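Local coordinates for Ral guanine nucleotide dissociation stimulator-like 2 (Mus musculus, PDB 4JGW), which probably acts as a guanine nucleotide exchange factor and associates in vitro with GTP-bound Rap1A and H-Ras as a putative effector, at residues 203-207 / 297-301; 303-307 / 435-439; 310-314 / 343-347; 394-398 / 425-429. One frame throughout, in Å; residues are numbered along the deposited sequence.

How the interactions relate
All four contacts lie in the Ras-GEF (CDC25-homology) part of the chain. Interactions 1, 2 and 3 form a continuous block: the centres of 1 and 2, and of 1 and 3, are about 13 Å apart. Helix 284-303 contributes to interaction 1, the turn after it to interaction 2, and the following helix 307-318 to interaction 3. Interaction 4 stands apart, its centre about 26 Å from that of interaction 1. It shares helix 416-436 with interaction 2, although their nearest atoms remain about 7 Å apart. Along the chain, interaction 1 closes first, and interactions 3 and 4 follow in series, both inside the loop closed by interaction 2. Interaction 2 links the helical core to the hairpin.

Interaction 1 (203-207 / 297-301); sequences ADHLA and VAEEC
A helix-helix crossing in the mainly helical Ras-GEF domain brings Ala203 and Ala207 of helix 203-219 against Val297, Glu300 and Cys301 of helix 284-303. The axes of the two short segments approach to 8.0 Å and cross at -58°. Small residues make this spacing possible: the CA atoms of Ala203 and Val297 are only 4.9 Å apart. Ala207 fits closely against the other helix, its CB touching Glu300 CB at 3.5 Å and Cys301 SG at 3.7 Å. Toward the start of helix 203-219, Val297 CG2 fits between Ala203 CB and Leu206 CD1, 3.8 Å from the latter, with the leucine and valine side chains crossing nearly at right angles. Glu300 covers the other flank. A bend at its CB-CG bond (chi2 -76°) lays the chain along Asp204, so that Glu300 OE1 lies 3.6 Å from Asp204 CB. This is contact through the aliphatic part of the aspartate; the carboxylates themselves stay apart, with Asp204 OD1 5.1 Å from Glu300 OE2. Beyond the crossing, Leu206 continues onto Ile447 and Trp450 of helix 445-453, while Cys301 packs on Val310 of helix 307-318, so helix 284-303 touches both helix 203-219 and helix 307-318.

Interaction 2 (303-307 / 435-439); sequences LLRNF and ECRGY
Polar clasps at two points, Tyr439 on Leu304 and Glu435 on Arg305, join the turn between helices 284-303 and 307-318 to the end of helix 416-436. The backbones stay well separated, the nearest CA pair, Leu304 and Tyr439, being 8.9 Å apart, so long side chains do the bridging. Tyr439 donates its hydroxyl to the backbone: OH to Leu304 O is a short 2.5 Å. The acceptor lies at the ring edge, in the plane of the ring, whereas the donor sits 29° from the carbonyl plane, with a C=O...OH angle of 150°. Arg305 reaches Glu435 by bending at chi3 (63°), and its NH1 forms a salt bridge with Glu435 OE2 at 2.7 Å. The glutamate comes from an extended chain, and the guanidinium and carboxylate planes are strongly inclined to each other. Both segments turn sharply here. Arg305, with positive phi, ends helix 284-303 in a Schellman motif; Cys436 to Tyr439 form a type I beta turn. Asn306 then acts as N-cap of helix 307-318 through OD1, while its ND2 is held by Asp214 and Thr211 of helix 203-219. Chemically, the tyrosine hydroxyl serves a carbonyl at a helix C-terminus, where main-chain N-H partners run out, and the ion pair supplies a second, charge-based tie at a surface-facing position.

Interaction 3 (310-314 / 343-347); sequences VYAVV and LCQIF
Tyr311 and Phe347 form the tight part of this contact between helix 307-318 and the end of helix 334-344. Tyr311 CD1 sits over one face of the phenylalanine ring, displaced toward its rim, and is 3.3 Å from Phe347 CG. Beside it, Tyr311 CB makes a CH-pi contact over the same ring, 3.9 Å from the centroid of the Phe347 ring. The ring planes are inclined at 51°, their centroids 4.7 Å apart, so the pair is an oblique one. With CG anti to the backbone N (chi1 -169°), Tyr311 carries its ring alongside the phenylalanine. The edge of the Phe347 ring is met by Val310, whose CG1 lies 3.7 Å from Phe347 CE1.

The aliphatic part is looser, although more deeply buried. Val310 CG1 is 4.2 Å from Leu343 CD2, and Val314 CG2 is 4.3 Å from Leu343 CB; the closest approach of Val314 is to the sulfur, CG2 to Cys344 SG at 3.6 Å. The aromatic pair lies nearer solvent, Tyr311, Cys344 and Phe347 being partly exposed and Gln345 exposed, while Val310, Val314 and Leu343 are buried. Tyr311 also meets the ring of Tyr390, and Phe347 rests on Phe307, so the pair belongs to a small aromatic group. Val310 in turn packs on Cys301 of helix 284-303. An oblique aromatic pair beside a buried aliphatic patch thus joins two successive longer helices, linked by the short helices 320-323 and 326-330, within the mainly helical CDC25-homology fold.

Interaction 4 (394-398 / 425-429); sequences FLKDL and ILSEL
Phe394, with CG beside its backbone N (chi1 -70°), directs its ring from helix 392-404 toward helix 416-436, where Leu429 meets it. The leucine adopts a chi1 of -127°, well away from a staggered position, and this swing carries its end toward the ring although its CB leaves the helix neither toward nor away from the partner. Leu429 CD1 comes to rest over the centre of one ring face, 3.6 Å from the Phe394 centroid, in a clear CH-pi contact. Nearly equal distances support that placement: CD1 of Leu429 is 3.7 Å from Phe394 CG and 4.1 Å from Phe394 CZ.

Ile425 approaches the same ring in its plane, its CG2 touching the edge at Phe394 CD2, 3.9 Å away. That methyl also packs against Leu398, one turn further along, while Ile425 CD1 reaches Leu398 CD2 at 3.9 Å. Glu428 borders the ring obliquely, with OE1 at 3.7 Å from Phe394 CE2. Leu426 adds a more distant apolar contact, its CD2 being 4.3 Å from Leu398 CD1. Phe394 slides past Ile425 and Leu429, and Leu398 past Ile425, each pair running in opposite directions, between segment axes that stay 11.3 Å apart.

Cys226, in a loop, touches both Leu398 and Leu429 and extends the buried core. The segments run antiparallel at 168°, and the two helices are consecutive apart from the short strand 414-415. The pair probably corresponds to the helical hairpin of CDC25-homology domains, which in relatives such as Sos helps open the nucleotide site of the bound G protein; a like role here is probable.

Interaction 1 (203-207 / 297-301)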
loop_
_atom_site.group_PDB
_atom_site.type_symbol
_atom_site.label_atom_id
_atom_site.label_comp_id
_atom_site.label_asym_id
_atom_site.label_seq_id
_atom_site.Cartn_x
_atom_site.Cartn_y
_atom_site.Cartn_z
ATOM N N ALA A 203 23.484 -16.353 -4.576
ATOM C CA ALA A 203 22.706 -15.540 -3.635
ATOM C C ALA A 203 22.085 -14.300 -4.270
ATOM O O ALA A 203 20.934 -13.967 -3.984
ATOM C CB ALA A 203 23.554 -15.154 -2.439
ATOM N N ASP A 204 22.847 -13.624 -5.127
ATOM C CA ASP A 204 22.344 -12.458 -5.851
ATOM C C ASP A 204 21.195 -12.829 -6.789
ATOM O O ASP A 204 20.236 -12.070 -6.925
ATOM C CB ASP A 204 23.472 -11.733 -6.604
ATOM C CG ASP A 204 24.271 -12.657 -7.512
ATOM O OD1 ASP A 204 24.705 -13.736 -7.048
ATOM O OD2 ASP A 204 24.479 -12.292 -8.690
ATOM N N HIS A 205 21.285 -14.006 -7.409
ATOM C CA HIS A 205 20.219 -14.506 -8.279
ATOM C C HIS A 205 18.945 -14.808 -7.495
ATOM O O HIS A 205 17.841 -14.509 -7.953
ATOM C CB HIS A 205 20.664 -15.757 -9.047
ATOM C CG HIS A 205 21.702 -15.495 -10.094
ATOM N ND1 HIS A 205 22.544 -16.480 -10.564
ATOM C CD2 HIS A 205 22.039 -14.364 -10.760
ATOM C CE1 HIS A 205 23.351 -15.970 -11.477
ATOM N NE2 HIS A 205 23.067 -14.687 -11.613
ATOM N N LEU A 206 19.109 -15.405 -6.317
ATOM C CA LEU A 206 17.989 -15.697 -5.429
ATOM C C LEU A 206 17.285 -14.408 -5.011
ATOM O O LEU A 206 16.062 -14.317 -5.085
ATOM C CB LEU A 206 18.458 -16.485 -4.202
ATOM C CG LEU A 206 18.902 -17.932 -4.441
ATOM C CD1 LEU A 206 19.909 -18.383 -3.387
ATOM C CD2 LEU A 206 17.710 -18.883 -4.506
ATOM N N ALA A 207 18.069 -13.414 -4.602
ATOM C CA ALA A 207 17.545 -12.101 -4.227
ATOM C C ALA A 207 16.776 -11.452 -5.378
ATOM O O ALA A 207 15.648 -10.990 -5.189
ATOM C CB ALA A 207 18.668 -11.195 -3.757
ATOM N N VAL A 297 21.754 -13.862 1.124
ATOM C CA VAL A 297 20.559 -13.601 0.317
ATOM C C VAL A 297 19.838 -12.346 0.820
ATOM O O VAL A 297 19.397 -11.514 0.022
ATOM C CB VAL A 297 19.598 -14.818 0.294
ATOM C CG1 VAL A 297 18.239 -14.441 -0.301
ATOM C CG2 VAL A 297 20.214 -15.964 -0.491
ATOM N N ALA A 298 19.735 -12.216 2.142
ATOM C CA ALA A 298 19.148 -11.035 2.769
ATOM C C ALA A 298 19.960 -9.790 2.441
ATOM O O ALA A 298 19.396 -8.729 2.182
ATOM C CB ALA A 298 19.044 -11.222 4.274
ATOM N N GLU A 299 21.284 -9.932 2.445
ATOM C CA GLU A 299 22.187 -8.838 2.093
ATOM C C GLU A 299 22.029 -8.410 0.627
ATOM O O GLU A 299 22.034 -7.215 0.322
ATOM C CB GLU A 299 23.638 -9.213 2.426
ATOM C CG GLU A 299 24.699 -8.170 2.064
ATOM C CD GLU A 299 24.626 -6.888 2.892
ATOM O OE1 GLU A 299 23.727 -6.740 3.751
ATOM O OE2 GLU A 299 25.482 -6.007 2.670
ATOM N N GLU A 300 21.867 -9.384 -0.266
ATOM C CA GLU A 300 21.666 -9.099 -1.692
ATOM C C GLU A 300 20.295 -8.475 -1.972
ATOM O O GLU A 300 20.148 -7.684 -2.909
ATOM C CB GLU A 300 21.869 -10.355 -2.545
ATOM C CG GLU A 300 23.290 -10.922 -2.525
ATOM C CD GLU A 300 24.285 -10.127 -3.365
ATOM O OE1 GLU A 300 23.875 -9.199 -4.098
ATOM O OE2 GLU A 300 25.491 -10.440 -3.291
ATOM N N CYS A 301 19.303 -8.834 -1.158
ATOM C CA CYS A 301 17.986 -8.190 -1.197
ATOM C C CYS A 301 18.074 -6.708 -0.815
ATOM O O CYS A 301 17.407 -5.870 -1.420
ATOM C CB CYS A 301 16.999 -8.911 -0.271
ATOM S SG CYS A 301 16.396 -10.510 -0.877
#

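Interaction 2 (303-307 / 435-439)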
loop_
_atom_site.group_PDB
_atom_site.type_symbol
_atom_site.label_atom_id
_atom_site.label_comp_id
_atom_site.label_asym_id
_atom_site.label_seq_id
_atom_site.Cartn_x
_atom_site.Cartn_y
_atom_site.Cartn_z
ATOM N N LEU A 303 20.727 -4.729 -1.116
ATOM C CA LEU A 303 21.418 -4.037 -2.205
ATOM C C LEU A 303 20.464 -3.737 -3.357
ATOM O O LEU A 303 20.637 -2.749 -4.071
ATOM C CB LEU A 303 22.615 -4.861 -2.700
ATOM C CG LEU A 303 23.789 -5.049 -1.730
ATOM C CD1 LEU A 303 24.633 -6.261 -2.116
ATOM C CD2 LEU A 303 24.659 -3.795 -1.645
ATOM N N LEU A 304 19.459 -4.596 -3.523
ATOM C CA LEU A 304 18.395 -4.384 -4.501
ATOM C C LEU A 304 17.263 -3.517 -3.947
ATOM O O LEU A 304 16.299 -3.225 -4.656
ATOM C CB LEU A 304 17.830 -5.726 -4.976
ATOM C CG LEU A 304 18.680 -6.589 -5.912
ATOM C CD1 LEU A 304 18.065 -7.968 -6.027
ATOM C CD2 LEU A 304 18.834 -5.948 -7.289
ATOM N N ARG A 305 17.394 -3.114 -2.683
ATOM C CA ARG A 305 16.384 -2.314 -1.976
ATOM C C ARG A 305 15.038 -3.037 -1.828
ATOM O O ARG A 305 13.977 -2.404 -1.811
ATOM C CB ARG A 305 16.206 -0.932 -2.624
ATOM C CG ARG A 305 17.429 -0.025 -2.535
ATOM C CD ARG A 305 17.102 1.390 -3.008
ATOM N NE ARG A 305 16.098 2.031 -2.154
ATOM C CZ ARG A 305 15.558 3.226 -2.380
ATOM N NH1 ARG A 305 15.917 3.943 -3.439
ATOM N NH2 ARG A 305 14.654 3.710 -1.537
ATOM N N ASN A 306 15.093 -4.364 -1.729
ATOM C CA ASN A 306 13.913 -5.165 -1.434
ATOM C C ASN A 306 13.844 -5.409 0.070
ATOM O O ASN A 306 14.272 -6.453 0.568
ATOM C CB ASN A 306 13.933 -6.483 -2.220
ATOM C CG ASN A 306 12.713 -7.363 -1.944
ATOM O OD1 ASN A 306 11.763 -6.957 -1.270
ATOM N ND2 ASN A 306 12.739 -8.579 -2.476
ATOM N N PHE A 307 13.310 -4.423 0.786
ATOM C CA PHE A 307 13.248 -4.474 2.245
ATOM C C PHE A 307 12.168 -5.428 2.753
ATOM O O PHE A 307 12.177 -5.809 3.923
ATOM C CB PHE A 307 13.081 -3.069 2.832
ATOM C CG PHE A 307 14.217 -2.140 2.498
ATOM C CD1 PHE A 307 14.101 -1.224 1.455
ATOM C CD2 PHE A 307 15.409 -2.191 3.215
ATOM C CE1 PHE A 307 15.156 -0.367 1.135
ATOM C CE2 PHE A 307 16.469 -1.336 2.904
ATOM C CZ PHE A 307 16.340 -0.423 1.860
ATOM N N GLU A 435 8.651 4.030 -8.231
ATOM C CA GLU A 435 10.075 3.734 -8.108
ATOM C C GLU A 435 10.330 2.237 -8.301
ATOM O O GLU A 435 11.352 1.847 -8.869
ATOM C CB GLU A 435 10.617 4.206 -6.760
ATOM C CG GLU A 435 12.121 4.475 -6.766
ATOM C CD GLU A 435 12.698 4.700 -5.376
ATOM O OE1 GLU A 435 12.000 5.279 -4.513
ATOM O OE2 GLU A 435 13.861 4.300 -5.150
ATOM N N CYS A 436 9.389 1.414 -7.836
ATOM C CA CYS A 436 9.431 -0.040 -8.018
ATOM C C CYS A 436 9.402 -0.444 -9.496
ATOM O O CYS A 436 9.987 -1.461 -9.878
ATOM C CB CYS A 436 8.271 -0.704 -7.272
ATOM S SG CYS A 436 8.259 -2.511 -7.337
ATOM N N ARG A 437 8.724 0.361 -10.315
ATOM C CA ARG A 437 8.659 0.150 -11.767
ATOM C C ARG A 437 10.038 0.217 -12.430
ATOM O O ARG A 437 10.237 -0.327 -13.518
ATOM C CB ARG A 437 7.702 1.156 -12.420
ATOM C CG ARG A 437 6.249 0.985 -11.999
ATOM C CD ARG A 437 5.298 1.876 -12.780
ATOM N NE ARG A 437 3.908 1.621 -12.400
ATOM C CZ ARG A 437 3.213 2.346 -11.525
ATOM N NH1 ARG A 437 3.759 3.400 -10.932
ATOM N NH2 ARG A 437 1.958 2.022 -11.247
ATOM N N GLY A 438 10.983 0.872 -11.753
ATOM C CA GLY A 438 12.364 1.002 -12.221
ATOM C C GLY A 438 13.172 -0.286 -12.307
ATOM O O GLY A 438 14.204 -0.321 -12.982
ATOM N N TYR A 439 12.715 -1.340 -11.628
ATOM C CA TYR A 439 13.367 -2.656 -11.699
ATOM C C TYR A 439 13.416 -3.199 -13.124
ATOM O O TYR A 439 12.470 -3.031 -13.900
ATOM C CB TYR A 439 12.657 -3.685 -10.812
ATOM C CG TYR A 439 13.002 -3.637 -9.337
ATOM C CD1 TYR A 439 11.998 -3.503 -8.380
ATOM C CD2 TYR A 439 14.323 -3.745 -8.895
ATOM C CE1 TYR A 439 12.294 -3.468 -7.025
ATOM C CE2 TYR A 439 14.632 -3.708 -7.534
ATOM C CZ TYR A 439 13.609 -3.567 -6.606
ATOM O OH TYR A 439 13.887 -3.530 -5.260
#

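Interaction 3 (310-314 / 343-347)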
loop_
_atom_site.group_PDB
_atom_site.type_symbol
_atom_site.label_atom_id
_atom_site.label_comp_id
_atom_site.label_asym_id
_atom_site.label_seq_id
_atom_site.Cartn_x
_atom_site.Cartn_y
_atom_site.Cartn_z
ATOM N N VAL A 310 14.199 -8.691 2.823
ATOM C CA VAL A 310 15.192 -8.474 3.882
ATOM C C VAL A 310 14.567 -8.794 5.235
ATOM O O VAL A 310 15.137 -9.552 6.020
ATOM C CB VAL A 310 15.762 -7.029 3.891
ATOM C CG1 VAL A 310 16.547 -6.756 5.174
ATOM C CG2 VAL A 310 16.655 -6.811 2.698
ATOM N N TYR A 311 13.387 -8.229 5.486
ATOM C CA TYR A 311 12.683 -8.460 6.742
ATOM C C TYR A 311 12.161 -9.885 6.863
ATOM O O TYR A 311 12.159 -10.447 7.955
ATOM C CB TYR A 311 11.543 -7.458 6.948
ATOM C CG TYR A 311 10.969 -7.507 8.349
ATOM C CD1 TYR A 311 11.710 -7.063 9.444
ATOM C CD2 TYR A 311 9.696 -8.013 8.584
ATOM C CE1 TYR A 311 11.189 -7.112 10.736
ATOM C CE2 TYR A 311 9.164 -8.066 9.871
ATOM C CZ TYR A 311 9.916 -7.614 10.939
ATOM O OH TYR A 311 9.395 -7.666 12.210
ATOM N N ALA A 312 11.722 -10.461 5.745
ATOM C CA ALA A 312 11.244 -11.840 5.724
ATOM C C ALA A 312 12.332 -12.799 6.194
ATOM O O ALA A 312 12.083 -13.662 7.034
ATOM C CB ALA A 312 10.756 -12.218 4.335
ATOM N N VAL A 313 13.540 -12.620 5.665
ATOM C CA VAL A 313 14.670 -13.483 5.992
ATOM C C VAL A 313 15.195 -13.207 7.402
ATOM O O VAL A 313 15.418 -14.139 8.173
ATOM C CB VAL A 313 15.809 -13.362 4.940
ATOM C CG1 VAL A 313 17.018 -14.188 5.349
ATOM C CG2 VAL A 313 15.315 -13.806 3.567
ATOM N N VAL A 314 15.378 -11.930 7.736
ATOM C CA VAL A 314 15.922 -11.544 9.039
ATOM C C VAL A 314 15.001 -11.936 10.208
ATOM O O VAL A 314 15.484 -12.387 11.247
ATOM C CB VAL A 314 16.329 -10.038 9.085
ATOM C CG1 VAL A 314 15.136 -9.137 9.387
ATOM C CG2 VAL A 314 17.433 -9.807 10.103
ATOM N N LEU A 343 21.962 -6.167 9.537
ATOM C CA LEU A 343 20.637 -6.345 8.941
ATOM C C LEU A 343 19.529 -6.303 9.989
ATOM O O LEU A 343 18.411 -5.871 9.700
ATOM C CB LEU A 343 20.563 -7.658 8.154
ATOM C CG LEU A 343 21.322 -7.744 6.827
ATOM C CD1 LEU A 343 21.441 -9.192 6.373
ATOM C CD2 LEU A 343 20.669 -6.887 5.744
ATOM N N CYS A 344 19.846 -6.756 11.201
ATOM C CA CYS A 344 18.899 -6.738 12.315
ATOM C C CYS A 344 18.604 -5.318 12.800
ATOM O O CYS A 344 17.485 -5.024 13.222
ATOM C CB CYS A 344 19.411 -7.598 13.473
ATOM S SG CYS A 344 19.348 -9.380 13.164
ATOM N N GLN A 345 19.605 -4.444 12.725
ATOM C CA GLN A 345 19.468 -3.060 13.190
ATOM C C GLN A 345 18.672 -2.159 12.237
ATOM O O GLN A 345 18.264 -1.060 12.618
ATOM C CB GLN A 345 20.840 -2.445 13.498
ATOM C CG GLN A 345 21.551 -3.056 14.710
ATOM C CD GLN A 345 20.754 -2.933 16.005
ATOM O OE1 GLN A 345 20.225 -1.867 16.331
ATOM N NE2 GLN A 345 20.673 -4.030 16.751
ATOM N N ILE A 346 18.456 -2.628 11.008
ATOM C CA ILE A 346 17.622 -1.918 10.033
ATOM C C ILE A 346 16.153 -1.955 10.466
ATOM O O ILE A 346 15.417 -0.983 10.284
ATOM C CB ILE A 346 17.780 -2.499 8.599
ATOM C CG1 ILE A 346 19.234 -2.382 8.131
ATOM C CG2 ILE A 346 16.851 -1.791 7.609
ATOM C CD1 ILE A 346 19.564 -3.237 6.922
ATOM N N PHE A 347 15.744 -3.080 11.049
ATOM C CA PHE A 347 14.379 -3.251 11.540
ATOM C C PHE A 347 14.346 -3.397 13.059
ATOM O O PHE A 347 14.811 -2.521 13.788
ATOM C CB PHE A 347 13.729 -4.468 10.883
ATOM C CG PHE A 347 13.500 -4.315 9.404
ATOM C CD1 PHE A 347 14.432 -4.799 8.487
ATOM C CD2 PHE A 347 12.346 -3.696 8.923
ATOM C CE1 PHE A 347 14.222 -4.665 7.116
ATOM C CE2 PHE A 347 12.128 -3.559 7.553
ATOM C CZ PHE A 347 13.068 -4.044 6.648
#

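Interaction 4 (394-398 / 425-429)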
loop_
_atom_site.group_PDB
_atom_site.type_symbol
_atom_site.label_atom_id
_atom_site.label_comp_id
_atom_site.label_asym_id
_atom_site.label_seq_id
_atom_site.Cartn_x
_atom_site.Cartn_y
_atom_site.Cartn_z
ATOM N N PHE A 394 3.669 0.005 7.000
ATOM C CA PHE A 394 2.582 0.847 6.506
ATOM C C PHE A 394 1.232 0.374 7.040
ATOM O O PHE A 394 0.353 1.187 7.331
ATOM C CB PHE A 394 2.569 0.880 4.974
ATOM C CG PHE A 394 3.724 1.633 4.376
ATOM C CD1 PHE A 394 4.923 0.986 4.093
ATOM C CD2 PHE A 394 3.617 2.994 4.105
ATOM C CE1 PHE A 394 5.995 1.681 3.548
ATOM C CE2 PHE A 394 4.685 3.699 3.559
ATOM C CZ PHE A 394 5.875 3.040 3.279
ATOM N N LEU A 395 1.077 -0.943 7.167
ATOM C CA LEU A 395 -0.138 -1.522 7.732
ATOM C C LEU A 395 -0.292 -1.147 9.207
ATOM O O LEU A 395 -1.403 -0.887 9.670
ATOM C CB LEU A 395 -0.163 -3.044 7.550
ATOM C CG LEU A 395 -0.156 -3.590 6.117
ATOM C CD1 LEU A 395 0.020 -5.098 6.125
ATOM C CD2 LEU A 395 -1.418 -3.202 5.350
ATOM N N LYS A 396 0.831 -1.094 9.922
ATOM C CA LYS A 396 0.845 -0.726 11.336
ATOM C C LYS A 396 0.516 0.755 11.547
ATOM O O LYS A 396 -0.315 1.093 12.395
ATOM C CB LYS A 396 2.197 -1.059 11.977
ATOM C CG LYS A 396 2.088 -1.439 13.445
ATOM C CD LYS A 396 3.170 -0.788 14.293
ATOM C CE LYS A 396 2.927 -1.068 15.776
ATOM N NZ LYS A 396 3.549 -0.047 16.660
ATOM N N ASP A 397 1.167 1.628 10.779
ATOM C CA ASP A 397 0.906 3.068 10.847
ATOM C C ASP A 397 -0.561 3.392 10.572
ATOM O O ASP A 397 -1.146 4.256 11.229
ATOM C CB ASP A 397 1.806 3.838 9.874
ATOM C CG ASP A 397 3.272 3.798 10.271
ATOM O OD1 ASP A 397 3.571 3.676 11.479
ATOM O OD2 ASP A 397 4.128 3.895 9.368
ATOM N N LEU A 398 -1.145 2.683 9.607
ATOM C CA LEU A 398 -2.546 2.868 9.244
ATOM C C LEU A 398 -3.514 2.316 10.290
ATOM O O LEU A 398 -4.640 2.805 10.413
ATOM C CB LEU A 398 -2.833 2.291 7.855
ATOM C CG LEU A 398 -2.343 3.172 6.695
ATOM C CD1 LEU A 398 -2.203 2.370 5.411
ATOM C CD2 LEU A 398 -3.254 4.379 6.478
ATOM N N ILE A 425 -0.147 8.858 3.815
ATOM C CA ILE A 425 0.520 7.557 3.859
ATOM C C ILE A 425 0.342 6.811 2.536
ATOM O O ILE A 425 1.280 6.189 2.038
ATOM C CB ILE A 425 0.009 6.698 5.047
ATOM C CG1 ILE A 425 0.422 7.334 6.378
ATOM C CG2 ILE A 425 0.534 5.261 4.957
ATOM C CD1 ILE A 425 -0.500 6.988 7.547
ATOM N N LEU A 426 -0.862 6.891 1.970
ATOM C CA LEU A 426 -1.161 6.237 0.698
ATOM C C LEU A 426 -0.320 6.794 -0.450
ATOM O O LEU A 426 0.115 6.037 -1.321
ATOM C CB LEU A 426 -2.655 6.332 0.359
ATOM C CG LEU A 426 -3.698 5.648 1.254
ATOM C CD1 LEU A 426 -5.051 5.628 0.557
ATOM C CD2 LEU A 426 -3.291 4.231 1.662
ATOM N N SER A 427 -0.084 8.107 -0.438
ATOM C CA SER A 427 0.718 8.759 -1.476
ATOM C C SER A 427 2.189 8.344 -1.405
ATOM O O SER A 427 2.871 8.304 -2.428
ATOM C CB SER A 427 0.573 10.285 -1.420
ATOM O OG SER A 427 1.148 10.824 -0.241
ATOM N N GLU A 428 2.665 8.039 -0.198
ATOM C CA GLU A 428 4.001 7.469 -0.001
ATOM C C GLU A 428 4.102 6.113 -0.692
ATOM O O GLU A 428 5.103 5.808 -1.341
ATOM C CB GLU A 428 4.316 7.300 1.487
ATOM C CG GLU A 428 4.493 8.593 2.269
ATOM C CD GLU A 428 4.611 8.356 3.771
ATOM O OE1 GLU A 428 5.220 7.340 4.179
ATOM O OE2 GLU A 428 4.094 9.191 4.547
ATOM N N LEU A 429 3.051 5.311 -0.549
ATOM C CA LEU A 429 2.964 3.996 -1.169
ATOM C C LEU A 429 2.919 4.128 -2.696
ATOM O O LEU A 429 3.563 3.357 -3.411
ATOM C CB LEU A 429 1.726 3.262 -0.639
ATOM C CG LEU A 429 1.796 1.847 -0.041
ATOM C CD1 LEU A 429 3.093 1.556 0.715
ATOM C CD2 LEU A 429 0.595 1.619 0.873
#